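Local atomic coordinates of endo-beta-mannanase (Opitutaceae bacterium TAV5, PDB entry 7BOB), a protein that probably hydrolyses beta-1,4-linked mannosides from chain ends, as an exo-acting family 5 glycoside hydrolase and homotrimer from a termite hindgut bacterium. Residues H197-I201 and F266-C270; W247-Q251 and S410-I414; K269-F274 and V427-R431; Y388-H392 and F451-E456. All coordinates share one frame; numbering follows the deposited sequence.

Contact 1 (H197-I201 and F266-C270)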
# COMPACT_ATOMS: atom_id res chain seq x y z
N HIS A 197 -23.81 0.65 2.09
CA HIS A 197 -23.22 1.35 3.21
C HIS A 197 -21.84 1.93 2.89
O HIS A 197 -21.32 2.72 3.69
CB HIS A 197 -23.17 0.44 4.44
CG HIS A 197 -22.23 -0.73 4.31
ND1 HIS A 197 -22.27 -1.60 3.24
CD2 HIS A 197 -21.23 -1.16 5.11
CE1 HIS A 197 -21.32 -2.51 3.38
NE2 HIS A 197 -20.67 -2.27 4.51
N GLN A 198 -21.25 1.60 1.74
CA GLN A 198 -19.99 2.25 1.40
C GLN A 198 -20.15 3.74 1.17
O GLN A 198 -19.13 4.45 1.16
CB GLN A 198 -19.36 1.57 0.20
CG GLN A 198 -19.18 0.10 0.47
CD GLN A 198 -18.00 -0.45 -0.23
OE1 GLN A 198 -16.89 0.02 -0.02
NE2 GLN A 198 -18.22 -1.42 -1.12
N GLN A 199 -21.38 4.24 1.03
CA GLN A 199 -21.59 5.68 1.11
C GLN A 199 -21.05 6.25 2.41
O GLN A 199 -20.61 7.40 2.44
CB GLN A 199 -23.08 6.02 1.00
CG GLN A 199 -23.77 5.61 -0.28
CD GLN A 199 -25.27 5.83 -0.19
OE1 GLN A 199 -25.76 6.92 -0.48
NE2 GLN A 199 -25.98 4.82 0.27
N VAL A 200 -21.11 5.47 3.50
CA VAL A 200 -20.69 5.92 4.82
C VAL A 200 -19.23 5.56 5.11
O VAL A 200 -18.47 6.38 5.63
CB VAL A 200 -21.61 5.34 5.92
CG1 VAL A 200 -21.15 5.82 7.29
CG2 VAL A 200 -23.07 5.73 5.67
N ILE A 201 -18.83 4.32 4.81
CA ILE A 201 -17.55 3.80 5.27
C ILE A 201 -16.41 3.93 4.24
O ILE A 201 -15.26 3.61 4.57
CB ILE A 201 -17.68 2.33 5.71
CG1 ILE A 201 -17.94 1.43 4.48
CG2 ILE A 201 -18.80 2.17 6.80
CD1 ILE A 201 -17.60 -0.03 4.71
N PHE A 266 -27.41 2.44 12.43
CA PHE A 266 -26.45 3.54 12.36
C PHE A 266 -26.30 4.06 10.94
O PHE A 266 -26.30 5.27 10.70
CB PHE A 266 -25.11 3.11 12.93
CG PHE A 266 -23.99 4.03 12.58
CD1 PHE A 266 -23.76 5.19 13.32
CD2 PHE A 266 -23.17 3.76 11.48
CE1 PHE A 266 -22.72 6.05 12.98
CE2 PHE A 266 -22.12 4.62 11.14
CZ PHE A 266 -21.90 5.77 11.90
N TYR A 267 -26.13 3.14 9.97
CA TYR A 267 -26.03 3.56 8.57
C TYR A 267 -27.29 4.30 8.12
O TYR A 267 -27.20 5.30 7.40
CB TYR A 267 -25.81 2.35 7.66
CG TYR A 267 -24.49 1.64 7.87
CD1 TYR A 267 -23.31 2.36 8.00
CD2 TYR A 267 -24.42 0.26 7.91
CE1 TYR A 267 -22.11 1.72 8.20
CE2 TYR A 267 -23.21 -0.40 8.09
CZ TYR A 267 -22.07 0.34 8.23
OH TYR A 267 -20.89 -0.31 8.44
N VAL A 268 -28.46 3.79 8.51
CA VAL A 268 -29.72 4.45 8.15
C VAL A 268 -29.77 5.84 8.76
O VAL A 268 -30.15 6.81 8.09
CB VAL A 268 -30.92 3.58 8.59
CG1 VAL A 268 -32.26 4.33 8.39
CG2 VAL A 268 -30.91 2.27 7.82
N LYS A 269 -29.35 5.97 10.03
CA LYS A 269 -29.31 7.28 10.68
C LYS A 269 -28.45 8.27 9.91
O LYS A 269 -28.84 9.43 9.72
CB LYS A 269 -28.76 7.14 12.11
CG LYS A 269 -29.68 6.48 13.11
CD LYS A 269 -29.13 6.58 14.55
CE LYS A 269 -29.91 5.65 15.48
NZ LYS A 269 -29.39 5.63 16.88
N CYS A 270 -27.25 7.86 9.50
CA CYS A 270 -26.42 8.75 8.68
C CYS A 270 -27.12 9.15 7.40
O CYS A 270 -27.20 10.34 7.07
CB CYS A 270 -25.07 8.11 8.38
SG CYS A 270 -24.16 7.69 9.89
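Y267 carries its CG opposite its own carbonyl carbon (chi1 -66°), which sends the phenol ring across to H197; the histidine, with CG between its backbone N and carbonyl carbon (chi1 67°), lays its imidazole beside that ring, the two side chains pointing the same way. This is the wall of the (beta/alpha)8 barrel of a family 5 glycosidase: short helix 198-201, after strand 191-192, meets helix 258-272, after strand 237-241. H197 CB sits over the centre of one Y267 face, 3.6 Å from the ring centroid, a CH-pi contact that suits a flat aromatic residue here. The two rings incline at 56°. I201 meets the phenol by its CG2, 3.6 Å from Y267 CE1. Buried polar ends are satisfied nearby, Y267 OH by H248 and H197 NE2 by the carbonyl of W247. A leucine in place of Y267 would offer neither flat face nor hydroxyl, and would probably leave H248 ND1 without its mate and H197 CB poorly covered. V200 uses its beta branching to reach two neighbours on the facing helix: CG1 lies 4.1 Å from F266 CE2, while CG2 lies 4.1 Å from C270 CB.

Contact 2 (W247-Q251 and S410-I414)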
# COMPACT_ATOMS: atom_id res chain seq x y z
N TRP A 247 -17.61 -7.30 6.55
CA TRP A 247 -18.13 -6.32 5.61
C TRP A 247 -18.21 -4.91 6.20
O TRP A 247 -18.77 -4.02 5.57
CB TRP A 247 -19.53 -6.73 5.10
CG TRP A 247 -19.49 -7.99 4.27
CD1 TRP A 247 -18.42 -8.82 4.09
CD2 TRP A 247 -20.57 -8.57 3.54
NE1 TRP A 247 -18.77 -9.88 3.29
CE2 TRP A 247 -20.08 -9.75 2.93
CE3 TRP A 247 -21.91 -8.23 3.35
CZ2 TRP A 247 -20.87 -10.57 2.14
CZ3 TRP A 247 -22.70 -9.04 2.55
CH2 TRP A 247 -22.18 -10.20 1.96
N HIS A 248 -17.65 -4.69 7.39
CA HIS A 248 -17.76 -3.41 8.07
C HIS A 248 -16.41 -3.03 8.66
O HIS A 248 -15.59 -3.91 8.96
CB HIS A 248 -18.81 -3.47 9.19
CG HIS A 248 -20.14 -3.95 8.70
ND1 HIS A 248 -21.11 -3.09 8.23
CD2 HIS A 248 -20.63 -5.20 8.54
CE1 HIS A 248 -22.16 -3.78 7.82
NE2 HIS A 248 -21.90 -5.06 8.00
N PRO A 249 -16.15 -1.73 8.86
CA PRO A 249 -14.83 -1.32 9.36
C PRO A 249 -14.62 -1.59 10.84
O PRO A 249 -13.49 -1.44 11.32
CB PRO A 249 -14.81 0.18 9.06
CG PRO A 249 -16.24 0.59 9.18
CD PRO A 249 -17.02 -0.57 8.58
N VAL A 250 -15.67 -1.93 11.60
CA VAL A 250 -15.56 -2.42 12.96
C VAL A 250 -16.11 -3.84 12.98
O VAL A 250 -17.23 -4.07 12.52
CB VAL A 250 -16.33 -1.54 13.96
CG1 VAL A 250 -16.12 -2.06 15.38
CG2 VAL A 250 -15.90 -0.09 13.83
N GLN A 251 -15.34 -4.77 13.51
CA GLN A 251 -15.66 -6.19 13.42
C GLN A 251 -16.58 -6.60 14.57
O GLN A 251 -16.12 -6.78 15.71
CB GLN A 251 -14.37 -7.00 13.42
CG GLN A 251 -14.47 -8.35 12.78
CD GLN A 251 -13.99 -8.32 11.36
OE1 GLN A 251 -13.75 -7.24 10.80
NE2 GLN A 251 -13.86 -9.50 10.75
N SER A 410 -15.85 6.71 10.14
CA SER A 410 -16.98 5.82 10.39
C SER A 410 -16.64 4.75 11.42
O SER A 410 -17.53 4.31 12.15
CB SER A 410 -17.45 5.18 9.09
OG SER A 410 -16.53 4.20 8.63
N ARG A 411 -15.38 4.32 11.50
CA ARG A 411 -14.98 3.41 12.58
C ARG A 411 -15.25 4.04 13.94
O ARG A 411 -15.73 3.37 14.86
CB ARG A 411 -13.50 3.06 12.48
CG ARG A 411 -13.20 1.64 12.05
CD ARG A 411 -11.78 1.52 11.41
NE ARG A 411 -10.75 2.15 12.23
CZ ARG A 411 -10.16 1.55 13.26
NH1 ARG A 411 -10.54 0.30 13.57
NH2 ARG A 411 -9.22 2.18 13.98
N ARG A 412 -14.93 5.33 14.08
CA ARG A 412 -15.12 6.01 15.37
C ARG A 412 -16.59 6.26 15.65
O ARG A 412 -17.03 6.18 16.80
CB ARG A 412 -14.36 7.33 15.38
CG ARG A 412 -12.85 7.21 15.23
CD ARG A 412 -12.23 8.55 14.83
NE ARG A 412 -10.82 8.65 15.21
CZ ARG A 412 -9.83 8.23 14.42
NH1 ARG A 412 -10.12 7.70 13.22
NH2 ARG A 412 -8.56 8.34 14.82
N LEU A 413 -17.35 6.57 14.60
CA LEU A 413 -18.76 6.83 14.79
C LEU A 413 -19.49 5.54 15.15
O LEU A 413 -20.35 5.54 16.04
CB LEU A 413 -19.34 7.48 13.53
CG LEU A 413 -18.93 8.93 13.24
CD1 LEU A 413 -19.53 9.39 11.92
CD2 LEU A 413 -19.35 9.85 14.35
N ILE A 414 -19.12 4.43 14.51
CA ILE A 414 -19.81 3.16 14.75
C ILE A 414 -19.68 2.76 16.21
O ILE A 414 -20.66 2.38 16.87
CB ILE A 414 -19.28 2.08 13.81
CG1 ILE A 414 -19.87 2.26 12.40
CG2 ILE A 414 -19.57 0.69 14.37
CD1 ILE A 414 -19.20 1.42 11.32
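The loop that follows barrel strand 237-241 leans here through P249 and V250 on helix 406-422 of the C-terminal domain, making part of the seam between the two domains. No hydrogen bond joins these two segments; they meet by apolar fit. P249 touches with CB and CG of its ring: CG rests 3.7 Å from I414 CD1, the two side chains crossing at about a right angle, and is as close to the hydroxyl of S410, which bonds back to the carbonyl of P406 within its own helix. Proline suits the place because it is compact and apolar and stiffens the loop. V250 sends CG2 between residues a turn apart, 3.8 Å from I414 CG2 and 3.7 Å from R411 CG. R411 contributes its aliphatic portion rather than its charge. Its CG lies 3.2 Å from P249 O and 3.7 Å from P249 CB; CG and CD pack on the loop, and the bend at chi3 (49°) turns the chain from NE onward. Around this seam, helix 558-564 adds L563 against both V250 and R411, W566 beyond it touches V250, and I414 also packs on L263 and F266 of barrel helix 258-272.

Contact 3 (K269-F274 and V427-R431)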
# COMPACT_ATOMS: atom_id res chain seq x y z
N LYS A 269 -29.35 5.97 10.03
CA LYS A 269 -29.31 7.28 10.68
C LYS A 269 -28.45 8.27 9.91
O LYS A 269 -28.84 9.43 9.72
CB LYS A 269 -28.76 7.14 12.11
CG LYS A 269 -29.68 6.48 13.11
CD LYS A 269 -29.13 6.58 14.55
CE LYS A 269 -29.91 5.65 15.48
NZ LYS A 269 -29.39 5.63 16.88
N CYS A 270 -27.25 7.86 9.50
CA CYS A 270 -26.42 8.75 8.68
C CYS A 270 -27.12 9.15 7.40
O CYS A 270 -27.20 10.34 7.07
CB CYS A 270 -25.07 8.11 8.38
SG CYS A 270 -24.16 7.69 9.89
N ALA A 271 -27.57 8.17 6.63
CA ALA A 271 -28.27 8.48 5.39
C ALA A 271 -29.45 9.42 5.65
O ALA A 271 -29.57 10.47 5.00
CB ALA A 271 -28.74 7.19 4.71
N ARG A 272 -30.29 9.08 6.63
CA ARG A 272 -31.49 9.87 6.92
C ARG A 272 -31.20 11.35 7.12
O ARG A 272 -32.02 12.20 6.76
CB ARG A 272 -32.19 9.33 8.17
CG ARG A 272 -33.58 9.92 8.37
CD ARG A 272 -34.55 9.40 7.31
NE ARG A 272 -35.82 10.11 7.32
CZ ARG A 272 -36.01 11.32 6.78
NH1 ARG A 272 -35.00 11.97 6.20
NH2 ARG A 272 -37.22 11.88 6.83
N ALA A 273 -30.04 11.68 7.70
CA ALA A 273 -29.64 13.06 7.88
C ALA A 273 -29.48 13.82 6.55
O ALA A 273 -29.39 15.05 6.57
CB ALA A 273 -28.31 13.10 8.65
N PHE A 274 -29.45 13.12 5.42
CA PHE A 274 -29.23 13.78 4.14
C PHE A 274 -30.41 13.69 3.18
O PHE A 274 -30.43 14.40 2.17
CB PHE A 274 -27.97 13.21 3.46
CG PHE A 274 -26.71 13.47 4.25
CD1 PHE A 274 -26.39 12.67 5.34
CD2 PHE A 274 -25.89 14.55 3.95
CE1 PHE A 274 -25.25 12.93 6.11
CE2 PHE A 274 -24.74 14.81 4.71
CZ PHE A 274 -24.42 14.00 5.79
N VAL A 427 -29.09 7.98 20.30
CA VAL A 427 -28.01 8.64 19.57
C VAL A 427 -28.53 9.14 18.23
O VAL A 427 -29.01 8.36 17.40
CB VAL A 427 -26.82 7.71 19.38
CG1 VAL A 427 -25.67 8.48 18.74
CG2 VAL A 427 -26.43 7.09 20.72
N GLY A 428 -28.39 10.45 18.00
CA GLY A 428 -28.60 11.06 16.71
C GLY A 428 -27.29 11.46 16.02
O GLY A 428 -26.19 11.30 16.54
N ILE A 429 -27.46 12.01 14.82
CA ILE A 429 -26.38 12.55 14.00
C ILE A 429 -26.68 14.02 13.76
O ILE A 429 -27.83 14.38 13.50
CB ILE A 429 -26.27 11.81 12.65
CG1 ILE A 429 -26.18 10.30 12.88
CG2 ILE A 429 -25.07 12.33 11.82
CD1 ILE A 429 -24.86 9.84 13.46
N VAL A 430 -25.68 14.87 13.90
CA VAL A 430 -25.82 16.29 13.61
C VAL A 430 -24.76 16.64 12.57
O VAL A 430 -23.63 16.13 12.62
CB VAL A 430 -25.68 17.15 14.89
CG1 VAL A 430 -24.31 16.93 15.57
CG2 VAL A 430 -25.87 18.62 14.56
N ARG A 431 -25.13 17.47 11.60
CA ARG A 431 -24.30 17.70 10.43
C ARG A 431 -23.49 18.98 10.62
O ARG A 431 -24.05 20.05 10.85
CB ARG A 431 -25.16 17.79 9.17
CG ARG A 431 -25.76 16.46 8.77
CD ARG A 431 -26.70 16.58 7.55
NE ARG A 431 -26.11 17.38 6.48
CZ ARG A 431 -26.70 17.60 5.30
NH1 ARG A 431 -27.90 17.07 5.05
NH2 ARG A 431 -26.11 18.34 4.38
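K269 and R431 each throw a long side chain across the interface where the C-terminal end of barrel helix 258-272 faces strand 427-431, an outer strand of the mixed sheet in the second, alpha/beta domain. Two hydrogen bonds join the segments, both ending on backbone carbonyls. K269 runs extended beyond CG and sets NZ 2.8 Å from V427 O, in the carbonyl plane and on a lone pair; H417 is a second partner of the same amino group. R431 donates NH1 to A273 O at 2.9 Å, nearly straight at 161°, taking an oxygen near the end of the helix. Apolar contact fills the middle, where the alternation of the strand turns I429 toward the helix and V430 away. I429 touches C270 SG with CD1 at 4.2 Å and K269 CB with CG1, also at 4.2 Å, a place suited to a beta-branched apolar residue, common in strands. Flat groups make the third kind of contact. One side of the F274 ring, CD2 and CE2, lies over a face of the R431 guanidinium, the planes 19° apart, and D433 takes NH2 in a salt bridge, so NH1 and NH2 each have a partner, A273 O and D433. W389 meets F274 edge-to-face. Beyond R431 CD the bend at chi3 (46°) turns the guanidinium back along the ring, while CD itself sits over a phenyl face, a CH-pi contact 4.0 Å from the F274 ring centroid.

Contact 4 (Y388-H392 and F451-E456)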
# COMPACT_ATOMS: atom_id res chain seq x y z
N TYR A 388 -21.11 14.02 15.97
CA TYR A 388 -20.79 15.10 15.04
C TYR A 388 -20.30 14.52 13.71
O TYR A 388 -19.29 13.82 13.67
CB TYR A 388 -19.74 16.03 15.65
CG TYR A 388 -19.42 17.26 14.82
CD1 TYR A 388 -18.27 17.30 14.04
CD2 TYR A 388 -20.26 18.36 14.82
CE1 TYR A 388 -17.96 18.41 13.28
CE2 TYR A 388 -19.95 19.49 14.07
CZ TYR A 388 -18.80 19.50 13.30
OH TYR A 388 -18.48 20.60 12.54
N TRP A 389 -21.06 14.79 12.63
CA TRP A 389 -20.64 14.47 11.26
C TRP A 389 -19.88 15.66 10.70
O TRP A 389 -20.45 16.76 10.60
CB TRP A 389 -21.87 14.15 10.40
CG TRP A 389 -21.61 13.76 8.95
CD1 TRP A 389 -21.28 14.59 7.91
CD2 TRP A 389 -21.69 12.44 8.37
NE1 TRP A 389 -21.17 13.89 6.76
CE2 TRP A 389 -21.42 12.57 7.00
CE3 TRP A 389 -21.99 11.17 8.88
CZ2 TRP A 389 -21.39 11.47 6.12
CZ3 TRP A 389 -21.98 10.08 8.00
CH2 TRP A 389 -21.67 10.24 6.64
N PRO A 390 -18.59 15.53 10.38
CA PRO A 390 -17.78 16.72 10.06
C PRO A 390 -18.20 17.38 8.74
O PRO A 390 -18.73 16.72 7.84
CB PRO A 390 -16.35 16.18 9.98
CG PRO A 390 -16.51 14.71 9.68
CD PRO A 390 -17.80 14.29 10.37
N ARG A 391 -17.93 18.69 8.63
CA ARG A 391 -18.32 19.43 7.43
C ARG A 391 -17.69 18.85 6.16
O ARG A 391 -18.33 18.81 5.11
CB ARG A 391 -17.96 20.91 7.57
CG ARG A 391 -18.05 21.69 6.25
CD ARG A 391 -17.77 23.18 6.42
NE ARG A 391 -18.81 23.83 7.21
CZ ARG A 391 -19.94 24.31 6.68
NH1 ARG A 391 -20.15 24.25 5.37
NH2 ARG A 391 -20.85 24.87 7.47
N HIS A 392 -16.44 18.41 6.22
CA HIS A 392 -15.80 17.79 5.07
C HIS A 392 -15.52 16.34 5.44
O HIS A 392 -14.63 16.05 6.25
CB HIS A 392 -14.52 18.52 4.67
CG HIS A 392 -14.68 20.01 4.58
ND1 HIS A 392 -15.16 20.64 3.45
CD2 HIS A 392 -14.44 20.99 5.49
CE1 HIS A 392 -15.19 21.94 3.66
NE2 HIS A 392 -14.77 22.18 4.89
N PHE A 451 -11.57 15.74 12.44
CA PHE A 451 -10.89 17.00 12.20
C PHE A 451 -11.88 18.08 11.79
O PHE A 451 -12.77 17.84 10.96
CB PHE A 451 -9.81 16.80 11.14
CG PHE A 451 -8.93 15.60 11.39
CD1 PHE A 451 -7.99 15.61 12.42
CD2 PHE A 451 -9.03 14.46 10.61
CE1 PHE A 451 -7.16 14.51 12.65
CE2 PHE A 451 -8.21 13.36 10.83
CZ PHE A 451 -7.27 13.38 11.85
N THR A 452 -11.72 19.26 12.39
CA THR A 452 -12.68 20.35 12.32
C THR A 452 -11.97 21.63 11.92
O THR A 452 -10.96 21.99 12.53
CB THR A 452 -13.35 20.58 13.68
OG1 THR A 452 -12.33 20.86 14.64
CG2 THR A 452 -14.17 19.36 14.13
N GLY A 453 -12.49 22.32 10.91
CA GLY A 453 -11.87 23.54 10.45
C GLY A 453 -12.29 24.74 11.28
O GLY A 453 -13.06 24.65 12.24
N LEU A 454 -11.76 25.90 10.88
CA LEU A 454 -12.01 27.13 11.61
C LEU A 454 -13.50 27.47 11.67
O LEU A 454 -14.02 27.87 12.72
CB LEU A 454 -11.23 28.27 10.97
CG LEU A 454 -11.58 29.63 11.56
CD1 LEU A 454 -11.18 29.63 13.02
CD2 LEU A 454 -10.87 30.73 10.79
N ASP A 455 -14.21 27.33 10.54
CA ASP A 455 -15.64 27.67 10.53
C ASP A 455 -16.41 26.75 11.46
O ASP A 455 -17.27 27.20 12.23
CB ASP A 455 -16.20 27.61 9.10
CG ASP A 455 -15.73 26.37 8.32
OD1 ASP A 455 -15.02 25.53 8.91
OD2 ASP A 455 -16.07 26.24 7.11
N GLU A 456 -16.08 25.46 11.43
CA GLU A 456 -16.74 24.53 12.33
C GLU A 456 -16.50 24.90 13.79
O GLU A 456 -17.43 24.82 14.60
CB GLU A 456 -16.26 23.11 12.06
CG GLU A 456 -16.47 22.70 10.62
CD GLU A 456 -15.95 21.31 10.35
OE1 GLU A 456 -16.63 20.34 10.78
OE2 GLU A 456 -14.86 21.20 9.73
O HOH W 1 -14.50 18.81 8.47
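E456 and Y388 meet through a short bond: Y388 OH donates to E456 OE1 at 2.6 Å, using the anti lone pair, with the carboxylate at the edge of the phenol ring and the planes 21° apart. The same oxygen accepts a second hydrogen bond, from R391 N at 3.0 Å, almost straight (172°) but from above the carboxylate plane. E456 OE2 is gripped too, by G453 N at 2.9 Å and by a water at 2.7 Å that also accepts from H392 N and donates to F451 O. The bond from G453, the N-cap of helix 454-465, is the N3-to-N-cap half of a capping box. The extended chain of E456 beyond CG gives the reach, and its negative charge suits a ring of donors. A glutamine in its place would set an amide NH2 against one of these donors and is likely to leave Y388 OH or G453 N without its acceptor. Farther out, R391 NE and D455 OD2 form a long salt bridge of 3.7 Å, with the oxygen well out of the guanidinium plane. Strand 385-389, which carries Y388, runs between strands 427-431 and 444-448, and helix 454-465 follows the latter, its L454 and D455 packing on N333 and I330 of the third subunit.

In the fold
The four contacts run from the barrel wall into the near part of the second domain's sheet. Contact 1 lies wholly within the barrel; contacts 2 and 3, centres about 16 Å apart, join the barrel to the second domain, and contact 4 lies inside that domain. Contacts 1 and 3 share helix 258-272, their centres about 9 Å apart. The centres of contacts 1 and 2 are about 10 Å apart, and F266 also packs on L413 and I414. Contacts 3 and 4 use neighbouring strands of one sheet, and W389 touches both C270 and F274. Along the chain contacts 1 and 2 cross, as do contacts 2, 3 and 4 with one another; contact 1 closes before contact 4 opens, consistent with two domains held as one unit.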